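Local coordinates for protein peruvianin-I (Thevetia peruviana, PDB 6ORM) that cleaves proteins as a cysteine peptidase of plant latex, although its fold is that of a germin-like cupin, at residues L72-C77 against Y148-S153; F87-R92 against Q159-M164; Y109-N114 against P131-F136. One frame throughout, in Å; residues are numbered along the deposited sequence.

Contact 1 (L72-C77 against Y148-S153); sequences LTINRC and YASLNS
T73-C77 and Y148-L151 are neighbouring antiparallel strands in the five-stranded sheet of the cupin barrel, in a buried contact, their axes 4.6 Å apart. The two hydrogen-bonded pairs, T73 with L151 and N75 with A149, each exchange two backbone bonds; the straightest runs from L151 N to T73 O at 2.8 Å. Between and beyond them lie the non-hydrogen-bonded pairs I74 with S150 and R76 with Y148.

T73 also ties down the turn that follows the second strand. Its OG1 lies anti to its own carbonyl carbon (chi1 -80°), and from there donates to S153 O at 2.7 Å, in the carbonyl plane and on a lone pair. Threonine suits the place because its other branch is apolar: CG2 meets L151 CD1 at 3.9 Å. L151 CD1 also reaches N75 ND2, across at about a right angle, while N75 OD1 accepts from V59 N.

On the other face, R76 and Y148 lie side by side and point the same way. R76 CG rests 3.6 Å from Y148 CE2 and R76 CD 3.6 Å from Y148 OH, so the arginine's methylenes do the packing while the guanidinium, turned 64° from the ring plane, uses NH2 to bond both Q44 O and T57 OG1. I74 CD1 adds a lighter touch on Y148 CB at 4.1 Å.

S150 OG pairs with S150 OG of the second subunit, so this face is also an interface. Within the chain, strand 54-57 flanks the first strand and strand 95-101 the second.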
# COMPACT_ATOMS: atom_id res chain seq x y z
N LEU A 72 -1.41 -10.04 -9.87
CA LEU A 72 -0.97 -11.43 -9.92
C LEU A 72 -0.30 -11.76 -11.25
O LEU A 72 -0.62 -11.18 -12.29
CB LEU A 72 -2.14 -12.40 -9.69
CG LEU A 72 -2.56 -12.58 -8.23
CD1 LEU A 72 -3.86 -13.36 -8.16
CD2 LEU A 72 -1.46 -13.29 -7.45
N THR A 73 0.63 -12.72 -11.19
CA THR A 73 1.31 -13.28 -12.34
C THR A 73 1.56 -14.76 -12.06
O THR A 73 1.80 -15.14 -10.92
CB THR A 73 2.65 -12.56 -12.62
OG1 THR A 73 2.41 -11.33 -13.31
CG2 THR A 73 3.60 -13.41 -13.45
N ILE A 74 1.48 -15.59 -13.10
CA ILE A 74 1.96 -16.96 -13.03
C ILE A 74 2.86 -17.23 -14.23
O ILE A 74 2.50 -16.89 -15.36
CB ILE A 74 0.81 -17.98 -12.94
CG1 ILE A 74 1.35 -19.39 -12.67
CG2 ILE A 74 -0.07 -17.96 -14.18
CD1 ILE A 74 0.28 -20.39 -12.28
N ASN A 75 4.03 -17.81 -13.98
CA ASN A 75 4.96 -18.19 -15.03
C ASN A 75 5.19 -19.69 -14.97
O ASN A 75 5.32 -20.26 -13.89
CB ASN A 75 6.30 -17.45 -14.87
CG ASN A 75 6.18 -15.95 -15.04
OD1 ASN A 75 5.36 -15.46 -15.82
ND2 ASN A 75 6.99 -15.20 -14.31
N ARG A 76 5.25 -20.32 -16.14
CA ARG A 76 5.61 -21.73 -16.24
C ARG A 76 7.07 -21.85 -16.62
O ARG A 76 7.52 -21.23 -17.59
CB ARG A 76 4.74 -22.46 -17.26
CG ARG A 76 5.06 -23.95 -17.35
CD ARG A 76 4.38 -24.62 -18.54
NE ARG A 76 4.85 -24.09 -19.82
CZ ARG A 76 4.18 -24.19 -20.96
NH1 ARG A 76 3.01 -24.83 -21.00
NH2 ARG A 76 4.68 -23.68 -22.08
N CYS A 77 7.81 -22.65 -15.86
CA CYS A 77 9.23 -22.89 -16.12
C CYS A 77 9.43 -24.37 -16.40
O CYS A 77 9.01 -25.22 -15.60
CB CYS A 77 10.09 -22.44 -14.94
SG CYS A 77 9.95 -20.68 -14.49
N TYR A 148 5.58 -24.04 -11.63
CA TYR A 148 4.86 -22.80 -11.84
C TYR A 148 5.18 -21.84 -10.71
O TYR A 148 5.15 -22.22 -9.54
CB TYR A 148 3.35 -23.05 -11.91
CG TYR A 148 2.95 -23.87 -13.11
CD1 TYR A 148 3.08 -25.25 -13.10
CD2 TYR A 148 2.44 -23.27 -14.25
CE1 TYR A 148 2.72 -26.01 -14.19
CE2 TYR A 148 2.08 -24.01 -15.35
CZ TYR A 148 2.22 -25.39 -15.31
OH TYR A 148 1.86 -26.14 -16.41
N ALA A 149 5.50 -20.60 -11.07
CA ALA A 149 5.77 -19.54 -10.10
C ALA A 149 4.57 -18.60 -10.05
O ALA A 149 4.22 -17.99 -11.07
CB ALA A 149 7.04 -18.78 -10.46
N SER A 150 3.93 -18.52 -8.89
CA SER A 150 2.90 -17.52 -8.64
C SER A 150 3.54 -16.32 -7.96
O SER A 150 4.24 -16.47 -6.96
CB SER A 150 1.78 -18.09 -7.77
OG SER A 150 1.08 -19.13 -8.44
N LEU A 151 3.33 -15.13 -8.53
CA LEU A 151 3.95 -13.91 -8.02
C LEU A 151 2.90 -12.84 -7.78
O LEU A 151 1.95 -12.70 -8.56
CB LEU A 151 5.02 -13.39 -8.99
CG LEU A 151 6.14 -14.39 -9.33
CD1 LEU A 151 5.93 -15.00 -10.72
CD2 LEU A 151 7.51 -13.74 -9.22
N ASN A 152 3.06 -12.09 -6.69
CA ASN A 152 2.09 -11.07 -6.30
C ASN A 152 2.41 -9.72 -6.94
O ASN A 152 2.59 -8.69 -6.28
CB ASN A 152 2.00 -10.96 -4.78
CG ASN A 152 3.32 -10.59 -4.14
OD1 ASN A 152 4.39 -10.95 -4.63
ND2 ASN A 152 3.25 -9.86 -3.03
N SER A 153 2.50 -9.74 -8.27
CA SER A 153 2.56 -8.52 -9.06
C SER A 153 2.11 -8.86 -10.47
O SER A 153 2.32 -9.98 -10.95
CB SER A 153 3.96 -7.91 -9.08
OG SER A 153 4.01 -6.77 -9.93

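Contact 2 (F87-R92 against Q159-M164); sequences FRTNPR and QIVGLM
F87 and T89 pair with G162 and Q159 in a short antiparallel two-stranded sheet, interrupted by a classic beta bulge in which V161 and G162 both face F87. F87 O accepts a straight bond from V161 N at 2.7 Å and a weak one from G162 N.

The F87 side chain runs along the bulged strand into the last residues. Its CB sits 4.0 Å from V161 CG1. With CG anti to the carbonyl carbon (chi1 -60°), the ring is turned edge-on to the backbone, with G162 C and L163 N close to its plane at that edge. G162, with no side chain, lets the ring edge lie close to the backbone, CD2 3.7 Å from G162 C. Further out, CE2 meets M164 CG at 3.3 Å, and M164 SD stands above the ring face, 4.8 Å from the centroid and 19° off the normal, a Met-aromatic contact at some distance.

On the opposite face of the sheet, R88 and I160 extend side by side. R88 NE is held by T85 O, and the flat, delocalised guanidinium offers a face to a hydrocarbon branch: I160 CG1 lies over its centre, 3.4 Å above the plane.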
# COMPACT_ATOMS: atom_id res chain seq x y z
N PHE A 87 21.47 -17.90 -11.32
CA PHE A 87 21.00 -17.10 -10.19
C PHE A 87 20.13 -15.95 -10.70
O PHE A 87 20.56 -15.17 -11.55
CB PHE A 87 22.19 -16.58 -9.39
CG PHE A 87 23.05 -17.67 -8.82
CD1 PHE A 87 22.57 -18.50 -7.82
CD2 PHE A 87 24.33 -17.88 -9.30
CE1 PHE A 87 23.35 -19.51 -7.30
CE2 PHE A 87 25.12 -18.89 -8.78
CZ PHE A 87 24.63 -19.71 -7.78
N ARG A 88 18.91 -15.86 -10.17
CA ARG A 88 17.93 -14.90 -10.66
C ARG A 88 17.23 -14.21 -9.50
O ARG A 88 17.23 -14.70 -8.37
CB ARG A 88 16.90 -15.58 -11.58
CG ARG A 88 17.47 -15.99 -12.93
CD ARG A 88 16.40 -16.55 -13.86
NE ARG A 88 17.00 -17.25 -15.00
CZ ARG A 88 16.85 -16.88 -16.27
NH1 ARG A 88 16.11 -15.83 -16.57
NH2 ARG A 88 17.44 -17.57 -17.23
N THR A 89 16.64 -13.06 -9.81
CA THR A 89 15.78 -12.35 -8.88
C THR A 89 14.45 -12.01 -9.55
O THR A 89 14.37 -11.89 -10.78
CB THR A 89 16.42 -11.04 -8.37
OG1 THR A 89 16.58 -10.13 -9.47
CG2 THR A 89 17.77 -11.31 -7.71
N ASN A 90 13.42 -11.87 -8.73
CA ASN A 90 12.17 -11.23 -9.12
C ASN A 90 12.06 -9.93 -8.35
O ASN A 90 11.61 -9.93 -7.19
CB ASN A 90 10.97 -12.14 -8.84
CG ASN A 90 11.02 -13.44 -9.62
OD1 ASN A 90 11.19 -14.51 -9.04
ND2 ASN A 90 10.88 -13.34 -10.94
N PRO A 91 12.48 -8.80 -8.92
CA PRO A 91 12.69 -7.59 -8.11
C PRO A 91 11.47 -7.09 -7.36
O PRO A 91 11.63 -6.50 -6.28
CB PRO A 91 13.17 -6.56 -9.15
CG PRO A 91 13.77 -7.38 -10.24
CD PRO A 91 12.94 -8.63 -10.31
N ARG A 92 10.25 -7.28 -7.86
CA ARG A 92 9.10 -6.58 -7.30
C ARG A 92 7.99 -7.52 -6.84
O ARG A 92 6.83 -7.10 -6.74
CB ARG A 92 8.55 -5.58 -8.31
CG ARG A 92 9.56 -4.51 -8.72
CD ARG A 92 8.99 -3.52 -9.73
NE ARG A 92 8.57 -4.17 -10.97
CZ ARG A 92 9.37 -4.36 -12.02
NH1 ARG A 92 10.64 -3.96 -11.98
NH2 ARG A 92 8.90 -4.96 -13.10
N GLN A 159 15.49 -10.85 -13.50
CA GLN A 159 16.86 -10.43 -13.78
C GLN A 159 17.79 -11.60 -13.52
O GLN A 159 17.71 -12.23 -12.46
CB GLN A 159 17.24 -9.23 -12.89
CG GLN A 159 18.65 -8.72 -13.09
CD GLN A 159 18.76 -7.24 -12.76
OE1 GLN A 159 18.94 -6.41 -13.65
NE2 GLN A 159 18.63 -6.91 -11.48
N ILE A 160 18.68 -11.88 -14.47
CA ILE A 160 19.75 -12.84 -14.25
C ILE A 160 20.86 -12.11 -13.51
O ILE A 160 21.38 -11.10 -13.98
CB ILE A 160 20.26 -13.45 -15.56
CG1 ILE A 160 19.15 -14.24 -16.25
CG2 ILE A 160 21.45 -14.36 -15.27
CD1 ILE A 160 19.56 -14.79 -17.60
N VAL A 161 21.24 -12.65 -12.37
CA VAL A 161 22.10 -11.96 -11.42
C VAL A 161 23.47 -12.61 -11.26
O VAL A 161 24.41 -11.94 -10.82
CB VAL A 161 21.36 -11.85 -10.07
CG1 VAL A 161 22.10 -12.57 -8.96
CG2 VAL A 161 20.96 -10.40 -9.76
N GLY A 162 23.62 -13.87 -11.65
CA GLY A 162 24.88 -14.61 -11.60
C GLY A 162 24.69 -15.89 -12.38
O GLY A 162 23.58 -16.21 -12.82
N LEU A 163 25.78 -16.63 -12.56
CA LEU A 163 25.78 -17.69 -13.56
C LEU A 163 25.77 -19.12 -13.02
O LEU A 163 24.93 -19.90 -13.47
CB LEU A 163 26.97 -17.50 -14.52
CG LEU A 163 26.69 -16.45 -15.61
CD1 LEU A 163 27.70 -16.53 -16.75
CD2 LEU A 163 25.27 -16.56 -16.14
N MET A 164 26.63 -19.46 -12.07
CA MET A 164 27.01 -20.87 -11.75
C MET A 164 28.02 -21.33 -12.79
O MET A 164 29.11 -21.78 -12.46
CB MET A 164 25.83 -21.86 -11.71
CG MET A 164 24.72 -21.59 -10.71
SD MET A 164 23.26 -22.63 -10.93
CE MET A 164 23.93 -24.28 -10.71

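Contact 3 (Y109-N114 against P131-F136); sequences YSTNDN and PGLMHF
Y109 N donates to M134 O at 2.9 Å, nearly straight at 161°, joining the end of strand 104-109 to the approach of strand 135-139 in the three-stranded sheet 116-121, 104-109, 135-139. The preceding carbonyl is used too: L133 O accepts from H135 ND1 at 3.0 Å, in the imidazole plane, which favours this rotation of the ring.

Side chains fill in around this bond. M134 CG is anti to the backbone N (chi1 -178°), and the bend at its last torsion brings CE to 3.5 Å from Y109 CD1; the sulfur stays farther off, in an oblique Met-aromatic contact. A flexible, unbranched methionine can follow a ring in this way. Beyond it, Y109 and F136 cross at about a right angle, Y109 CE1 lying in the plane of the F136 ring at its edge, 3.8 Å from CE2.

On the other side of the backbone bond, L133 CB packs on Y109 O, and L133 CD2 touches T111 CG2 at 3.8 Å. The loop after strand 104-109 contains an ST turn, in which S110 OG accepts from N112 N, while T111 OG1 bonds D9 of the second subunit. Q159 of the third subunit packs on both Y109 and M134.

Only one hydrogen bond links the two segments, and the rest is largely side-chain packing of hydrocarbon, sulfur and ring atoms, which suggests a mainly apolar contact.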
# COMPACT_ATOMS: atom_id res chain seq x y z
N TYR A 109 18.79 -17.10 -1.32
CA TYR A 109 19.75 -16.56 -0.37
C TYR A 109 19.14 -15.36 0.35
O TYR A 109 18.54 -14.49 -0.29
CB TYR A 109 21.04 -16.13 -1.07
CG TYR A 109 21.72 -17.22 -1.86
CD1 TYR A 109 21.30 -17.54 -3.15
CD2 TYR A 109 22.79 -17.93 -1.33
CE1 TYR A 109 21.92 -18.54 -3.87
CE2 TYR A 109 23.42 -18.93 -2.05
CZ TYR A 109 22.98 -19.23 -3.32
OH TYR A 109 23.59 -20.22 -4.05
N SER A 110 19.29 -15.32 1.67
CA SER A 110 18.82 -14.18 2.44
C SER A 110 19.80 -13.02 2.35
O SER A 110 20.91 -13.14 1.82
CB SER A 110 18.60 -14.58 3.90
OG SER A 110 19.82 -14.60 4.61
N THR A 111 19.38 -11.87 2.88
CA THR A 111 20.25 -10.70 2.95
C THR A 111 21.19 -10.74 4.14
O THR A 111 21.94 -9.78 4.35
CB THR A 111 19.41 -9.42 3.00
OG1 THR A 111 18.55 -9.45 4.15
CG2 THR A 111 18.57 -9.27 1.73
N ASN A 112 21.16 -11.81 4.93
CA ASN A 112 22.05 -11.97 6.08
C ASN A 112 23.20 -12.88 5.67
O ASN A 112 23.15 -14.10 5.86
CB ASN A 112 21.29 -12.52 7.28
CG ASN A 112 22.13 -12.57 8.53
OD1 ASN A 112 23.21 -11.98 8.59
ND2 ASN A 112 21.65 -13.28 9.55
N ASP A 113 24.25 -12.28 5.10
CA ASP A 113 25.43 -13.01 4.61
C ASP A 113 25.05 -14.13 3.64
O ASP A 113 25.73 -15.15 3.56
CB ASP A 113 26.25 -13.58 5.77
CG ASP A 113 26.92 -12.51 6.60
OD1 ASP A 113 27.16 -11.41 6.07
OD2 ASP A 113 27.20 -12.78 7.79
N ASN A 114 23.98 -13.92 2.87
CA ASN A 114 23.57 -14.85 1.82
C ASN A 114 23.42 -16.27 2.36
O ASN A 114 23.84 -17.24 1.73
CB ASN A 114 24.55 -14.82 0.65
CG ASN A 114 24.37 -13.60 -0.23
OD1 ASN A 114 23.41 -12.85 -0.07
ND2 ASN A 114 25.28 -13.41 -1.18
N PRO A 131 10.42 -11.51 -1.69
CA PRO A 131 10.57 -10.61 -2.84
C PRO A 131 12.01 -10.13 -3.01
O PRO A 131 12.67 -9.72 -2.06
CB PRO A 131 9.63 -9.44 -2.51
CG PRO A 131 9.47 -9.50 -1.02
CD PRO A 131 9.50 -10.96 -0.68
N GLY A 132 12.49 -10.19 -4.26
CA GLY A 132 13.76 -9.61 -4.62
C GLY A 132 14.98 -10.44 -4.30
O GLY A 132 16.09 -10.06 -4.69
N LEU A 133 14.81 -11.56 -3.59
CA LEU A 133 15.96 -12.32 -3.12
C LEU A 133 16.49 -13.24 -4.21
O LEU A 133 15.72 -13.84 -4.97
CB LEU A 133 15.58 -13.13 -1.87
CG LEU A 133 15.19 -12.33 -0.63
CD1 LEU A 133 15.21 -13.21 0.61
CD2 LEU A 133 16.10 -11.11 -0.46
N MET A 134 17.81 -13.34 -4.27
CA MET A 134 18.49 -14.19 -5.24
C MET A 134 18.07 -15.64 -5.05
O MET A 134 18.05 -16.14 -3.92
CB MET A 134 20.00 -14.03 -5.09
CG MET A 134 20.86 -14.82 -6.06
SD MET A 134 22.59 -14.31 -5.92
CE MET A 134 22.86 -14.57 -4.17
N HIS A 135 17.75 -16.32 -6.15
CA HIS A 135 17.27 -17.69 -6.08
C HIS A 135 17.70 -18.45 -7.32
O HIS A 135 18.27 -17.88 -8.26
CB HIS A 135 15.74 -17.74 -5.91
CG HIS A 135 14.99 -17.11 -7.04
ND1 HIS A 135 14.64 -15.78 -7.05
CD2 HIS A 135 14.50 -17.63 -8.19
CE1 HIS A 135 13.98 -15.50 -8.16
NE2 HIS A 135 13.88 -16.61 -8.87
N PHE A 136 17.43 -19.75 -7.32
CA PHE A 136 17.80 -20.61 -8.43
C PHE A 136 16.94 -21.87 -8.41
O PHE A 136 16.36 -22.23 -7.38
CB PHE A 136 19.28 -21.00 -8.37
CG PHE A 136 19.65 -21.81 -7.15
CD1 PHE A 136 19.49 -23.19 -7.14
CD2 PHE A 136 20.16 -21.19 -6.02
CE1 PHE A 136 19.82 -23.93 -6.02
CE2 PHE A 136 20.49 -21.93 -4.90
CZ PHE A 136 20.32 -23.30 -4.90

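Overall arrangement
Contact 3 falls within the loops closed by contacts 1 and 2, whose own segments alternate along the chain. Contacts 2 and 3 have centres about 10 Å apart and join through R88 O and H135 N (2.8 Å, probably a hydrogen bond) and V161 CG1 on M134 SD. Contact 1, about 15 Å from contact 2 between centres, meets it where L151 CD2 packs on N90 CG at 3.5 Å. H135 corresponds to a metal-ligand histidine of germins, but R88 and N90 occupy the positions of two others, so the usual site is probably not kept. The R76 side chain of contact 1 is about 4 Å from a bound N-acetylglucosamine, against about 9 Å for R88 of contact 2.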